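Side-chain contacts in SusD homolog (Bacteroides thetaiotaomicron, PDB 3SGH), which probably binds glycans at the cell surface as a SusD-like outer-membrane lipoprotein, helping to pass them to a partner transporter for uptake: residues P86-V91 with L107-G112; V172-Y177 with S182-F187; V256-G261 with Q413-C418; N389-T394 with Y434-P439. All blocks are in the same frame, centred on the assembly; numbering follows the deposited sequence. Where two conformers were deposited one is given.

Contact 1. Residues P86-V91 with L107-G112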
loop_
_atom_site.group_PDB
_atom_site.type_symbol
_atom_site.label_atom_id
_atom_site.label_comp_id
_atom_site.label_asym_id
_atom_site.label_seq_id
_atom_site.Cartn_x
_atom_site.Cartn_y
_atom_site.Cartn_z
ATOM N N PRO A 86 16.281 16.743 2.284
ATOM C CA PRO A 86 17.581 16.562 1.606
ATOM C C PRO A 86 18.427 15.392 2.099
ATOM O O PRO A 86 19.539 15.220 1.640
ATOM C CB PRO A 86 18.298 17.915 1.873
ATOM C CG PRO A 86 17.793 18.332 3.207
ATOM C CD PRO A 86 16.318 17.919 3.202
ATOM N N SER A 87 17.929 14.584 3.019
ATOM C CA SER A 87 18.785 13.557 3.610
ATOM C C SER A 87 19.406 12.639 2.570
ATOM O O SER A 87 20.546 12.264 2.742
ATOM C CB SER A 87 18.041 12.744 4.659
ATOM O OG SER A 87 17.649 13.604 5.711
ATOM N N PHE A 88 18.666 12.279 1.513
ATOM C CA PHE A 88 19.219 11.404 0.495
ATOM C C PHE A 88 20.543 11.962 -0.070
ATOM O O PHE A 88 21.561 11.236 -0.206
ATOM C CB PHE A 88 18.275 11.147 -0.701
ATOM C CG PHE A 88 18.933 10.351 -1.736
ATOM C CD1 PHE A 88 19.178 9.028 -1.505
ATOM C CD2 PHE A 88 19.432 10.932 -2.888
ATOM C CE1 PHE A 88 19.873 8.270 -2.420
ATOM C CE2 PHE A 88 20.127 10.202 -3.801
ATOM C CZ PHE A 88 20.361 8.859 -3.567
ATOM N N PHE A 89 20.538 13.248 -0.410
ATOM C CA PHE A 89 21.729 13.854 -1.020
ATOM C C PHE A 89 22.841 14.071 -0.026
ATOM O O PHE A 89 24.012 13.915 -0.354
ATOM C CB PHE A 89 21.406 15.162 -1.727
ATOM C CG PHE A 89 20.546 14.963 -2.934
ATOM C CD1 PHE A 89 20.986 14.179 -3.981
ATOM C CD2 PHE A 89 19.293 15.535 -3.023
ATOM C CE1 PHE A 89 20.197 13.973 -5.111
ATOM C CE2 PHE A 89 18.512 15.343 -4.163
ATOM C CZ PHE A 89 18.952 14.563 -5.182
ATOM N N LEU A 90 22.479 14.390 1.201
ATOM C CA LEU A 90 23.461 14.480 2.265
ATOM C C LEU A 90 24.161 13.136 2.495
ATOM O O LEU A 90 25.392 13.101 2.675
ATOM C CB LEU A 90 22.790 14.967 3.555
ATOM C CG LEU A 90 22.319 16.425 3.553
ATOM C CD1 LEU A 90 21.493 16.687 4.831
ATOM C CD2 LEU A 90 23.462 17.429 3.484
ATOM N N VAL A 91 23.406 12.036 2.449
ATOM C CA VAL A 91 24.001 10.705 2.595
ATOM C C VAL A 91 24.863 10.385 1.387
ATOM O O VAL A 91 25.977 9.879 1.510
ATOM C CB VAL A 91 22.966 9.585 2.809
ATOM C CG1 VAL A 91 23.627 8.209 2.753
ATOM C CG2 VAL A 91 22.212 9.800 4.166
ATOM N N LEU A 107 17.667 2.548 -1.244
ATOM C CA LEU A 107 16.480 1.689 -1.014
ATOM C C LEU A 107 15.299 2.481 -0.410
ATOM O O LEU A 107 14.156 2.339 -0.808
ATOM C CB LEU A 107 16.848 0.519 -0.147
ATOM C CG LEU A 107 15.705 -0.420 0.275
ATOM C CD1 LEU A 107 15.050 -1.094 -0.943
ATOM C CD2 LEU A 107 16.299 -1.481 1.272
ATOM N N THR A 108 15.601 3.311 0.556
ATOM C CA THR A 108 14.603 4.079 1.259
ATOM C C THR A 108 13.975 5.159 0.362
ATOM O O THR A 108 12.738 5.334 0.389
ATOM C CB THR A 108 15.158 4.642 2.590
ATOM O OG1 THR A 108 15.731 3.577 3.375
ATOM C CG2 THR A 108 14.033 5.294 3.402
ATOM N N ARG A 109 14.801 5.834 -0.429
ATOM C CA ARG A 109 14.322 6.757 -1.464
ATOM C C ARG A 109 13.434 6.063 -2.463
ATOM O O ARG A 109 12.361 6.529 -2.737
ATOM C CB ARG A 109 15.500 7.363 -2.201
ATOM C CG ARG A 109 15.157 8.443 -3.219
ATOM C CD ARG A 109 16.384 8.893 -3.885
ATOM N NE ARG A 109 16.115 9.908 -4.901
ATOM C CZ ARG A 109 16.853 10.126 -5.976
ATOM N NH1 ARG A 109 17.880 9.325 -6.296
ATOM N NH2 ARG A 109 16.497 11.119 -6.777
ATOM N N VAL A 110 13.885 4.917 -2.993
ATOM C CA VAL A 110 13.051 4.167 -3.910
ATOM C C VAL A 110 11.721 3.809 -3.215
ATOM O O VAL A 110 10.679 3.930 -3.839
ATOM C CB VAL A 110 13.740 2.908 -4.480
ATOM C CG1 VAL A 110 12.673 1.966 -5.177
ATOM C CG2 VAL A 110 14.939 3.262 -5.447
ATOM N N TYR A 111 11.726 3.367 -1.956
ATOM C CA TYR A 111 10.473 2.946 -1.261
ATOM C C TYR A 111 9.465 4.106 -1.240
ATOM O O TYR A 111 8.267 3.959 -1.577
ATOM C CB TYR A 111 10.706 2.438 0.187
ATOM C CG TYR A 111 9.481 1.688 0.655
ATOM C CD1 TYR A 111 8.402 2.347 1.295
ATOM C CD2 TYR A 111 9.357 0.333 0.391
ATOM C CE1 TYR A 111 7.255 1.624 1.659
ATOM C CE2 TYR A 111 8.235 -0.375 0.762
ATOM C CZ TYR A 111 7.198 0.271 1.396
ATOM O OH TYR A 111 6.070 -0.461 1.712
ATOM N N GLY A 112 9.970 5.273 -0.912
ATOM C CA GLY A 112 9.142 6.436 -0.762
ATOM C C GLY A 112 8.630 6.926 -2.091
ATOM O O GLY A 112 7.476 7.335 -2.214
#
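One face of the F88 ring is covered by R109, whose CD sits over the ring centre, 3.6 Å from the centroid, a CH-pi contact. Beyond CD the guanidinium lies flat on the same ring, its plane turned 26° from it. R109 CZ stands 4.4 Å from the F88 centroid and 29° off the ring normal, so the cation-pi contact is off-centre: R109 NH1 comes over the rim, 3.5 Å from F88 CE2. At the ring's edge, in its plane, lies F89 CE1, and F88 CD2 in turn rests over a face of the F89 ring. The pair joins helix 87-95 to helix 100-120 in the alpha-alpha superhelix of this SusD homolog, near the start of the first helix. R109 reaches across because its chain is extended from CG to NE, with CG anti to the backbone N (chi1 -174°). Its NE is hydrogen-bonded to Y85 OH, just ahead of helix 87-95, and Y125 supplies a second cation-pi partner.

Contact 2. Residues V172-Y177 with S182-F187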
loop_
_atom_site.group_PDB
_atom_site.type_symbol
_atom_site.label_atom_id
_atom_site.label_comp_id
_atom_site.label_asym_id
_atom_site.label_seq_id
_atom_site.Cartn_x
_atom_site.Cartn_y
_atom_site.Cartn_z
ATOM N N VAL A 172 23.113 0.387 14.594
ATOM C CA VAL A 172 22.932 1.498 15.532
ATOM C C VAL A 172 21.598 2.199 15.329
ATOM O O VAL A 172 21.032 2.718 16.301
ATOM C CB VAL A 172 24.071 2.540 15.405
ATOM C CG1 VAL A 172 23.829 3.733 16.364
ATOM C CG2 VAL A 172 25.406 1.916 15.725
ATOM N N VAL A 173 21.090 2.217 14.087
ATOM C CA VAL A 173 19.908 3.008 13.752
ATOM C C VAL A 173 18.717 2.202 13.157
ATOM O O VAL A 173 17.611 2.745 12.952
ATOM C CB VAL A 173 20.249 4.126 12.731
ATOM C CG1 VAL A 173 21.317 5.083 13.329
ATOM C CG2 VAL A 173 20.640 3.564 11.408
ATOM N N ASP A 174 18.945 0.925 12.918
ATOM C CA ASP A 174 18.001 0.090 12.169
ATOM C C ASP A 174 17.027 -0.631 13.094
ATOM O O ASP A 174 17.301 -1.747 13.526
ATOM C CB ASP A 174 18.784 -0.913 11.346
ATOM C CG ASP A 174 17.907 -1.880 10.561
ATOM O OD1 ASP A 174 16.657 -1.645 10.406
ATOM O OD2 ASP A 174 18.501 -2.884 10.054
ATOM N N GLN A 175 15.842 -0.044 13.290
ATOM C CA GLN A 175 14.779 -0.676 14.065
ATOM C C GLN A 175 14.019 -1.785 13.340
ATOM O O GLN A 175 13.200 -2.482 13.950
ATOM C CB GLN A 175 13.776 0.375 14.551
ATOM C CG GLN A 175 12.896 1.053 13.487
ATOM C CD GLN A 175 13.438 2.358 12.954
ATOM O OE1 GLN A 175 14.662 2.549 12.850
ATOM N NE2 GLN A 175 12.527 3.268 12.579
ATOM N N PHE A 176 14.256 -1.922 12.040
ATOM C CA PHE A 176 13.551 -2.933 11.227
ATOM C C PHE A 176 14.214 -4.300 11.352
ATOM O O PHE A 176 13.552 -5.297 11.723
ATOM C CB PHE A 176 13.508 -2.453 9.769
ATOM C CG PHE A 176 12.861 -1.098 9.630
ATOM C CD1 PHE A 176 11.472 -0.978 9.508
ATOM C CD2 PHE A 176 13.620 0.043 9.705
ATOM C CE1 PHE A 176 10.879 0.265 9.425
ATOM C CE2 PHE A 176 13.027 1.295 9.642
ATOM C CZ PHE A 176 11.661 1.412 9.486
ATOM N N TYR A 177 15.513 -4.329 11.094
ATOM C CA TYR A 177 16.284 -5.575 11.084
ATOM C C TYR A 177 17.606 -5.547 11.847
ATOM O O TYR A 177 18.410 -6.474 11.720
ATOM C CB TYR A 177 16.558 -5.919 9.648
ATOM C CG TYR A 177 15.340 -6.207 8.777
ATOM C CD1 TYR A 177 14.381 -7.153 9.152
ATOM C CD2 TYR A 177 15.212 -5.615 7.527
ATOM C CE1 TYR A 177 13.302 -7.467 8.318
ATOM C CE2 TYR A 177 14.117 -5.933 6.678
ATOM C CZ TYR A 177 13.185 -6.868 7.074
ATOM O OH TYR A 177 12.160 -7.166 6.213
ATOM N N SER A 182 21.101 -9.428 5.262
ATOM C CA SER A 182 20.390 -10.514 4.588
ATOM C C SER A 182 18.882 -10.282 4.628
ATOM O O SER A 182 18.197 -10.623 3.689
ATOM C CB SER A 182 20.729 -11.873 5.196
ATOM O OG SER A 182 22.082 -12.170 4.930
ATOM N N LYS A 183 18.379 -9.698 5.711
ATOM C CA LYS A 183 16.933 -9.369 5.811
ATOM C C LYS A 183 16.616 -8.204 4.879
ATOM O O LYS A 183 15.622 -8.235 4.135
ATOM C CB LYS A 183 16.523 -8.991 7.215
ATOM C CG LYS A 183 16.577 -10.079 8.243
ATOM C CD LYS A 183 15.441 -11.078 8.123
ATOM C CE LYS A 183 15.470 -12.185 9.252
ATOM N NZ LYS A 183 15.143 -11.681 10.625
ATOM N N TRP A 184 17.486 -7.202 4.874
ATOM C CA TRP A 184 17.285 -6.113 3.928
ATOM C C TRP A 184 17.354 -6.572 2.465
ATOM O O TRP A 184 16.670 -6.023 1.591
ATOM C CB TRP A 184 18.244 -4.966 4.151
ATOM C CG TRP A 184 17.895 -4.093 5.299
ATOM C CD1 TRP A 184 18.556 -4.002 6.474
ATOM C CD2 TRP A 184 16.785 -3.189 5.388
ATOM N NE1 TRP A 184 17.951 -3.076 7.297
ATOM C CE2 TRP A 184 16.849 -2.574 6.657
ATOM C CE3 TRP A 184 15.753 -2.833 4.509
ATOM C CZ2 TRP A 184 15.925 -1.626 7.070
ATOM C CZ3 TRP A 184 14.820 -1.902 4.936
ATOM C CH2 TRP A 184 14.922 -1.311 6.205
ATOM N N LEU A 185 18.160 -7.583 2.184
ATOM C CA LEU A 185 18.292 -8.049 0.790
ATOM C C LEU A 185 16.992 -8.687 0.333
ATOM O O LEU A 185 16.558 -8.461 -0.783
ATOM C CB LEU A 185 19.467 -9.030 0.669
ATOM C CG LEU A 185 19.833 -9.472 -0.759
ATOM C CD1 LEU A 185 20.347 -8.325 -1.590
ATOM C CD2 LEU A 185 20.892 -10.643 -0.694
ATOM N N LYS A 186 16.384 -9.506 1.184
ATOM C CA LYS A 186 15.088 -10.100 0.898
ATOM C C LYS A 186 14.032 -9.022 0.750
ATOM O O LYS A 186 13.209 -9.084 -0.165
ATOM C CB LYS A 186 14.690 -11.135 1.980
ATOM C CG LYS A 186 15.495 -12.418 1.890
ATOM C CD LYS A 186 15.097 -13.434 2.976
ATOM C CE LYS A 186 15.653 -12.971 4.326
ATOM N NZ LYS A 186 15.964 -14.033 5.343
ATOM N N PHE A 187 14.081 -8.024 1.643
ATOM C CA PHE A 187 13.157 -6.859 1.567
ATOM C C PHE A 187 13.305 -6.175 0.208
ATOM O O PHE A 187 12.301 -5.915 -0.515
ATOM C CB PHE A 187 13.436 -5.876 2.704
ATOM C CG PHE A 187 12.540 -4.671 2.708
ATOM C CD1 PHE A 187 12.865 -3.557 1.934
ATOM C CD2 PHE A 187 11.449 -4.603 3.570
ATOM C CE1 PHE A 187 12.042 -2.395 1.932
ATOM C CE2 PHE A 187 10.618 -3.467 3.585
ATOM C CZ PHE A 187 10.926 -2.344 2.757
#
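The backbones come closest at Y177 and K183, with their CA atoms 6.5 Å apart, where the loop 172-177 turns back onto helix 181-198. An Asx motif shapes this loop: D174 OD1 accepts from F176 N, closing an Asx turn, and also, at 3.0 Å and nearly straight (171°), from Y177 N, both donors arriving from the same face of the carboxylate. The other oxygen, D174 OD2, takes the indole hydrogen of W184 NE1 at 2.8 Å; the bond lies close to the indole plane but meets the carboxylate from above its own plane. G179 N also donates to OD2, so both oxygens of this buried carboxylate are engaged.

F176, Y177 and W184 form an aromatic cluster. Y177 directs its edge at the face of W184 in a T-shaped pair, planes at 86°, with Y177 CD2 3.6 Å from W184 CE2. F176 CB packs on W184 CZ2 at 3.7 Å. A leucine in place of W184 lacks the indole N-H, which would probably leave D174 OD2 held by G179 N without its second donor and open a gap beside the Y177 edge. The Y177 ring is pinned from another direction by K183, whose NZ goes on to G224 O. At the heart of that contact, K183 CB lies over the ring centre, 3.4 Å from the Y177 centroid.

Contact 3. Residues V256-G261 with Q413-C418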
loop_
_atom_site.group_PDB
_atom_site.type_symbol
_atom_site.label_atom_id
_atom_site.label_comp_id
_atom_site.label_asym_id
_atom_site.label_seq_id
_atom_site.Cartn_x
_atom_site.Cartn_y
_atom_site.Cartn_z
ATOM N N VAL A 256 -14.038 -5.891 5.941
ATOM C CA VAL A 256 -14.779 -6.595 7.006
ATOM C C VAL A 256 -15.851 -7.506 6.384
ATOM O O VAL A 256 -16.025 -8.653 6.775
ATOM C CB VAL A 256 -15.419 -5.608 8.032
ATOM C CG1 VAL A 256 -16.253 -6.373 9.057
ATOM C CG2 VAL A 256 -14.291 -4.740 8.722
ATOM N N SER A 257 -16.600 -6.992 5.411
ATOM C CA SER A 257 -17.630 -7.795 4.707
ATOM C C SER A 257 -17.064 -8.991 3.932
ATOM O O SER A 257 -17.639 -10.106 3.948
ATOM C CB SER A 257 -18.440 -6.903 3.748
ATOM O OG SER A 257 -19.195 -5.989 4.516
ATOM N N TYR A 258 -15.946 -8.816 3.243
ATOM C CA TYR A 258 -15.339 -9.980 2.606
ATOM C C TYR A 258 -15.015 -11.050 3.677
ATOM O O TYR A 258 -15.332 -12.239 3.536
ATOM C CB TYR A 258 -14.044 -9.615 1.907
ATOM C CG TYR A 258 -14.149 -9.183 0.425
ATOM C CD1 TYR A 258 -14.588 -7.930 0.046
ATOM C CD2 TYR A 258 -13.754 -10.061 -0.566
ATOM C CE1 TYR A 258 -14.606 -7.553 -1.316
ATOM C CE2 TYR A 258 -13.764 -9.698 -1.878
ATOM C CZ TYR A 258 -14.204 -8.459 -2.253
ATOM O OH TYR A 258 -14.151 -8.124 -3.583
HETATM N N MSE A 259 -14.374 -10.619 4.756
HETATM C CA MSE A 259 -13.976 -11.522 5.836
HETATM C C MSE A 259 -15.138 -12.123 6.650
HETATM O O MSE A 259 -15.059 -13.282 7.071
HETATM C CB MSE A 259 -12.970 -10.797 6.718
HETATM C CG MSE A 259 -11.657 -10.521 5.972
HETATM SE SE MSE A 259 -10.374 -9.570 7.048
HETATM C CE MSE A 259 -9.799 -11.077 8.167
ATOM N N ASN A 260 -16.239 -11.395 6.806
ATOM C CA ASN A 260 -17.448 -11.945 7.441
ATOM C C ASN A 260 -18.035 -13.086 6.570
ATOM O O ASN A 260 -18.404 -14.145 7.081
ATOM C CB ASN A 260 -18.505 -10.869 7.678
ATOM C CG ASN A 260 -18.266 -10.050 8.945
ATOM O OD1 ASN A 260 -17.605 -10.498 9.877
ATOM N ND2 ASN A 260 -18.878 -8.865 9.003
ATOM N N GLY A 261 -18.077 -12.864 5.256
ATOM C CA GLY A 261 -18.593 -13.869 4.317
ATOM C C GLY A 261 -17.778 -15.141 4.389
ATOM O O GLY A 261 -18.330 -16.241 4.306
ATOM N N GLN A 413 -7.088 -12.855 -1.636
ATOM C CA GLN A 413 -6.354 -13.328 -0.446
ATOM C C GLN A 413 -5.095 -12.473 -0.204
ATOM O O GLN A 413 -4.730 -12.208 0.928
ATOM C CB GLN A 413 -6.025 -14.813 -0.524
ATOM C CG GLN A 413 -7.247 -15.676 -0.394
ATOM C CD GLN A 413 -7.870 -15.598 1.009
ATOM O OE1 GLN A 413 -7.172 -15.419 1.966
ATOM N NE2 GLN A 413 -9.183 -15.697 1.098
ATOM N N LYS A 414 -4.455 -12.017 -1.270
ATOM C CA LYS A 414 -3.306 -11.127 -1.079
ATOM C C LYS A 414 -3.726 -9.859 -0.337
ATOM O O LYS A 414 -3.014 -9.353 0.563
ATOM C CB LYS A 414 -2.683 -10.761 -2.412
ATOM C CG LYS A 414 -1.534 -9.764 -2.321
ATOM C CD LYS A 414 -1.141 -9.333 -3.757
ATOM C CE LYS A 414 -0.114 -8.256 -3.826
ATOM N NZ LYS A 414 0.048 -7.746 -5.211
ATOM N N TRP A 415 -4.873 -9.316 -0.759
ATOM C CA TRP A 415 -5.408 -8.081 -0.200
ATOM C C TRP A 415 -5.789 -8.254 1.267
ATOM O O TRP A 415 -5.458 -7.401 2.099
ATOM C CB TRP A 415 -6.575 -7.635 -1.054
ATOM C CG TRP A 415 -7.424 -6.576 -0.451
ATOM C CD1 TRP A 415 -7.075 -5.279 -0.195
ATOM C CD2 TRP A 415 -8.798 -6.709 -0.121
ATOM N NE1 TRP A 415 -8.177 -4.596 0.274
ATOM C CE2 TRP A 415 -9.236 -5.472 0.359
ATOM C CE3 TRP A 415 -9.704 -7.771 -0.162
ATOM C CZ2 TRP A 415 -10.536 -5.274 0.784
ATOM C CZ3 TRP A 415 -10.999 -7.543 0.216
ATOM C CH2 TRP A 415 -11.399 -6.327 0.686
ATOM N N ILE A 416 -6.354 -9.415 1.608
ATOM C CA ILE A 416 -6.697 -9.696 2.993
ATOM C C ILE A 416 -5.428 -9.841 3.820
ATOM O O ILE A 416 -5.328 -9.301 4.913
ATOM C CB ILE A 416 -7.539 -10.985 3.128
ATOM C CG1 ILE A 416 -8.890 -10.727 2.517
ATOM C CG2 ILE A 416 -7.724 -11.389 4.613
ATOM C CD1 ILE A 416 -9.757 -12.053 2.334
ATOM N N ALA A 417 -4.415 -10.488 3.245
ATOM C CA ALA A 417 -3.152 -10.753 3.940
ATOM C C ALA A 417 -2.335 -9.468 4.220
ATOM O O ALA A 417 -1.744 -9.330 5.307
ATOM C CB ALA A 417 -2.286 -11.742 3.171
ATOM N N CYS A 418 -2.261 -8.565 3.230
ATOM C CA CYS A 418 -1.424 -7.375 3.349
ATOM C C CYS A 418 -2.244 -6.325 4.055
ATOM O O CYS A 418 -2.863 -5.492 3.417
ATOM C CB CYS A 418 -0.970 -6.919 1.972
ATOM S SG CYS A 418 0.129 -8.194 1.182
#
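W415 is the first residue of 413-418 to reach across, and it meets Y258 with the outer rim of its indole. CZ3 and CH2 point at the tyrosine face, W415 CZ3 coming 3.6 Å from Y258 CG and lying over the ring centre. With the planes at 78° and the centroid of the Y258 ring 4.8 Å from that of the six-membered indole ring, the pair is T-shaped, tryptophan giving the edge and tyrosine the face. The indole is swung toward helix 253-261 by a chi1 of 166°, which sets CG anti to the backbone N, while its NE1 donates to S47 O. An alanine in place of Y258 would probably leave the W415 edge without the face it packs against and open a gap between the helices.

One residue on, I416 offers its CG2 branch to selenomethionine M259, with I416 CG2 4.0 Å from M259 SE. The two chains run past each other in opposite directions, and a bend at chi3 (76°) keeps M259 CE near the same methyl. All four touching residues are buried. This apolar packing, edge-to-face at its aromatic pair, joins helix 253-261 to helix 403-417, segments more than 150 residues apart in sequence, within the alpha-alpha superhelix of this SusD homolog.

Contact 4. Residues N389-T394 with Y434-P439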
loop_
_atom_site.group_PDB
_atom_site.type_symbol
_atom_site.label_atom_id
_atom_site.label_comp_id
_atom_site.label_asym_id
_atom_site.label_seq_id
_atom_site.Cartn_x
_atom_site.Cartn_y
_atom_site.Cartn_z
ATOM N N ASN A 389 -21.923 -7.171 -2.448
ATOM C CA ASN A 389 -20.551 -7.500 -2.847
ATOM C C ASN A 389 -20.539 -7.995 -4.281
ATOM O O ASN A 389 -21.342 -8.869 -4.658
ATOM C CB ASN A 389 -19.968 -8.544 -1.892
ATOM C CG ASN A 389 -18.497 -8.543 -1.869
ATOM O OD1 ASN A 389 -17.849 -8.579 -2.919
ATOM N ND2 ASN A 389 -17.920 -8.528 -0.657
ATOM N N GLN A 390 -19.645 -7.444 -5.099
ATOM C CA GLN A 390 -19.653 -7.826 -6.474
ATOM C C GLN A 390 -18.747 -9.018 -6.706
ATOM O O GLN A 390 -18.772 -9.556 -7.802
ATOM C CB GLN A 390 -19.315 -6.651 -7.382
ATOM C CG GLN A 390 -20.374 -5.550 -7.287
ATOM C CD GLN A 390 -20.232 -4.474 -8.371
ATOM O OE1 GLN A 390 -19.313 -4.511 -9.203
ATOM N NE2 GLN A 390 -21.157 -3.512 -8.361
ATOM N N SER A 391 -18.033 -9.471 -5.669
ATOM C CA SER A 391 -17.247 -10.700 -5.769
ATOM C C SER A 391 -17.975 -11.953 -5.291
ATOM O O SER A 391 -18.695 -11.931 -4.279
ATOM C CB SER A 391 -15.955 -10.544 -4.967
ATOM O OG SER A 391 -15.077 -11.631 -5.162
ATOM N N SER A 392 -17.757 -13.064 -5.992
ATOM C CA SER A 392 -18.290 -14.347 -5.575
ATOM C C SER A 392 -17.171 -15.349 -5.366
ATOM O O SER A 392 -17.437 -16.575 -5.261
ATOM C CB SER A 392 -19.256 -14.847 -6.642
ATOM O OG SER A 392 -18.686 -14.764 -7.948
ATOM N N ILE A 393 -15.934 -14.838 -5.294
ATOM C CA ILE A 393 -14.750 -15.698 -5.295
ATOM C C ILE A 393 -14.633 -16.491 -3.995
ATOM O O ILE A 393 -14.720 -15.946 -2.892
ATOM C CB ILE A 393 -13.448 -14.897 -5.660
ATOM C CG1 ILE A 393 -12.380 -15.783 -6.304
ATOM C CG2 ILE A 393 -12.896 -14.132 -4.460
ATOM C CD1 ILE A 393 -12.761 -16.350 -7.744
ATOM N N THR A 394 -14.422 -17.796 -4.125
ATOM C CA THR A 394 -14.285 -18.673 -2.988
ATOM C C THR A 394 -12.817 -18.892 -2.663
ATOM O O THR A 394 -11.942 -18.541 -3.442
ATOM C CB THR A 394 -14.976 -20.043 -3.288
ATOM O OG1 THR A 394 -14.413 -20.607 -4.479
ATOM C CG2 THR A 394 -16.484 -19.847 -3.461
ATOM N N TYR A 434 -9.209 -6.164 -9.441
ATOM C CA TYR A 434 -9.311 -6.961 -8.235
ATOM C C TYR A 434 -8.310 -6.449 -7.194
ATOM O O TYR A 434 -7.236 -6.008 -7.546
ATOM C CB TYR A 434 -8.981 -8.441 -8.524
ATOM C CG TYR A 434 -9.640 -9.027 -9.737
ATOM C CD1 TYR A 434 -11.016 -9.012 -9.858
ATOM C CD2 TYR A 434 -8.893 -9.641 -10.739
ATOM C CE1 TYR A 434 -11.656 -9.541 -10.963
ATOM C CE2 TYR A 434 -9.533 -10.183 -11.897
ATOM C CZ TYR A 434 -10.911 -10.122 -11.983
ATOM O OH TYR A 434 -11.616 -10.637 -13.046
ATOM N N PRO A 435 -8.632 -6.544 -5.890
ATOM C CA PRO A 435 -9.924 -6.916 -5.342
ATOM C C PRO A 435 -11.020 -5.881 -5.689
ATOM O O PRO A 435 -10.709 -4.730 -6.028
ATOM C CB PRO A 435 -9.643 -6.911 -3.843
ATOM C CG PRO A 435 -8.662 -5.792 -3.680
ATOM C CD PRO A 435 -7.738 -6.019 -4.848
ATOM N N ARG A 436 -12.278 -6.306 -5.644
ATOM C CA ARG A 436 -13.399 -5.448 -5.989
ATOM C C ARG A 436 -13.782 -4.535 -4.824
ATOM O O ARG A 436 -14.780 -4.736 -4.118
ATOM C CB ARG A 436 -14.583 -6.261 -6.469
ATOM C CG ARG A 436 -14.241 -7.295 -7.543
ATOM C CD ARG A 436 -15.484 -7.961 -8.026
ATOM N NE ARG A 436 -15.190 -9.159 -8.823
ATOM C CZ ARG A 436 -15.600 -9.378 -10.075
ATOM N NH1 ARG A 436 -16.324 -8.482 -10.730
ATOM N NH2 ARG A 436 -15.284 -10.512 -10.676
ATOM N N ILE A 437 -12.980 -3.488 -4.673
ATOM C CA ILE A 437 -13.113 -2.521 -3.573
ATOM C C ILE A 437 -14.407 -1.734 -3.692
ATOM O O ILE A 437 -14.753 -1.217 -4.780
ATOM C CB ILE A 437 -11.931 -1.519 -3.562
ATOM C CG1 ILE A 437 -10.605 -2.251 -3.391
ATOM C CG2 ILE A 437 -12.113 -0.479 -2.483
ATOM C CD1 ILE A 437 -10.638 -3.259 -2.218
ATOM N N PHE A 438 -15.146 -1.655 -2.599
ATOM C CA PHE A 438 -16.397 -0.908 -2.603
ATOM C C PHE A 438 -16.159 0.578 -2.913
ATOM O O PHE A 438 -15.425 1.253 -2.183
ATOM C CB PHE A 438 -17.076 -0.965 -1.246
ATOM C CG PHE A 438 -17.498 -2.330 -0.772
ATOM C CD1 PHE A 438 -17.350 -3.475 -1.524
ATOM C CD2 PHE A 438 -18.171 -2.417 0.452
ATOM C CE1 PHE A 438 -17.784 -4.719 -1.001
ATOM C CE2 PHE A 438 -18.612 -3.603 0.946
ATOM C CZ PHE A 438 -18.439 -4.757 0.237
ATOM N N PRO A 439 -16.834 1.102 -3.942
ATOM C CA PRO A 439 -16.684 2.537 -4.255
ATOM C C PRO A 439 -17.508 3.374 -3.294
ATOM O O PRO A 439 -18.319 2.836 -2.537
ATOM C CB PRO A 439 -17.296 2.642 -5.641
ATOM C CG PRO A 439 -18.394 1.618 -5.623
ATOM C CD PRO A 439 -17.785 0.440 -4.860
HETATM O O HOH W 1 -17.363 -5.734 -4.295
HETATM O O HOH W 2 -17.106 -5.766 -10.087
#
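Water 1 is gripped from both loops: it accepts from Q390 N at 3.0 Å and donates to R436 O at 2.8 Å. A second bridge joins the side chains, water 2 donating to Q390 OE1 at 2.7 Å and accepting from R436 NH1 at 2.9 Å, in the plane of the guanidinium. With CG anti to its carbonyl carbon (chi1 -49°) and the chain extended to NE, R436 lies against the other loop's backbone between these bridges, Q390 O over one face of the guanidinium, toward its rim, and R436 CD 3.7 Å from that oxygen. N389 begins an Asx turn, its OD1 accepting from S391 N at 2.9 Å. Its amide, 81° from the ring plane of F438, meets the ring edge, with N389 ND2 3.8 Å from F438 CE1. E408 OE2 takes both the salt bridge from R436 NE and the hydrogen bond of S391 OG. The two irregular loops are therefore joined through waters and a shared carboxylate, which probably offsets the arginine's charge.

In the fold
The four contacts form two touching pairs. Contacts 1 and 2, with centres about 16 Å apart, meet through helices 100-120 and 181-198: L107 CD2 packs on W184 CE3 at 3.6 Å, and Y111 CE2 on F187 CZ at 3.9 Å. Contacts 3 and 4 lie closer, centres about 10 Å apart, and their segments alternate along the chain. There Y258 OH approaches S391 CB at 3.3 Å and makes a weak hydrogen bond with R436 N, while W415 CG meets P435 CG at 3.5 Å. Contacts 1 and 3, about 33 Å apart between centres, lie on opposite sides of the chain's centre; their nearest atoms remain about 10 Å apart.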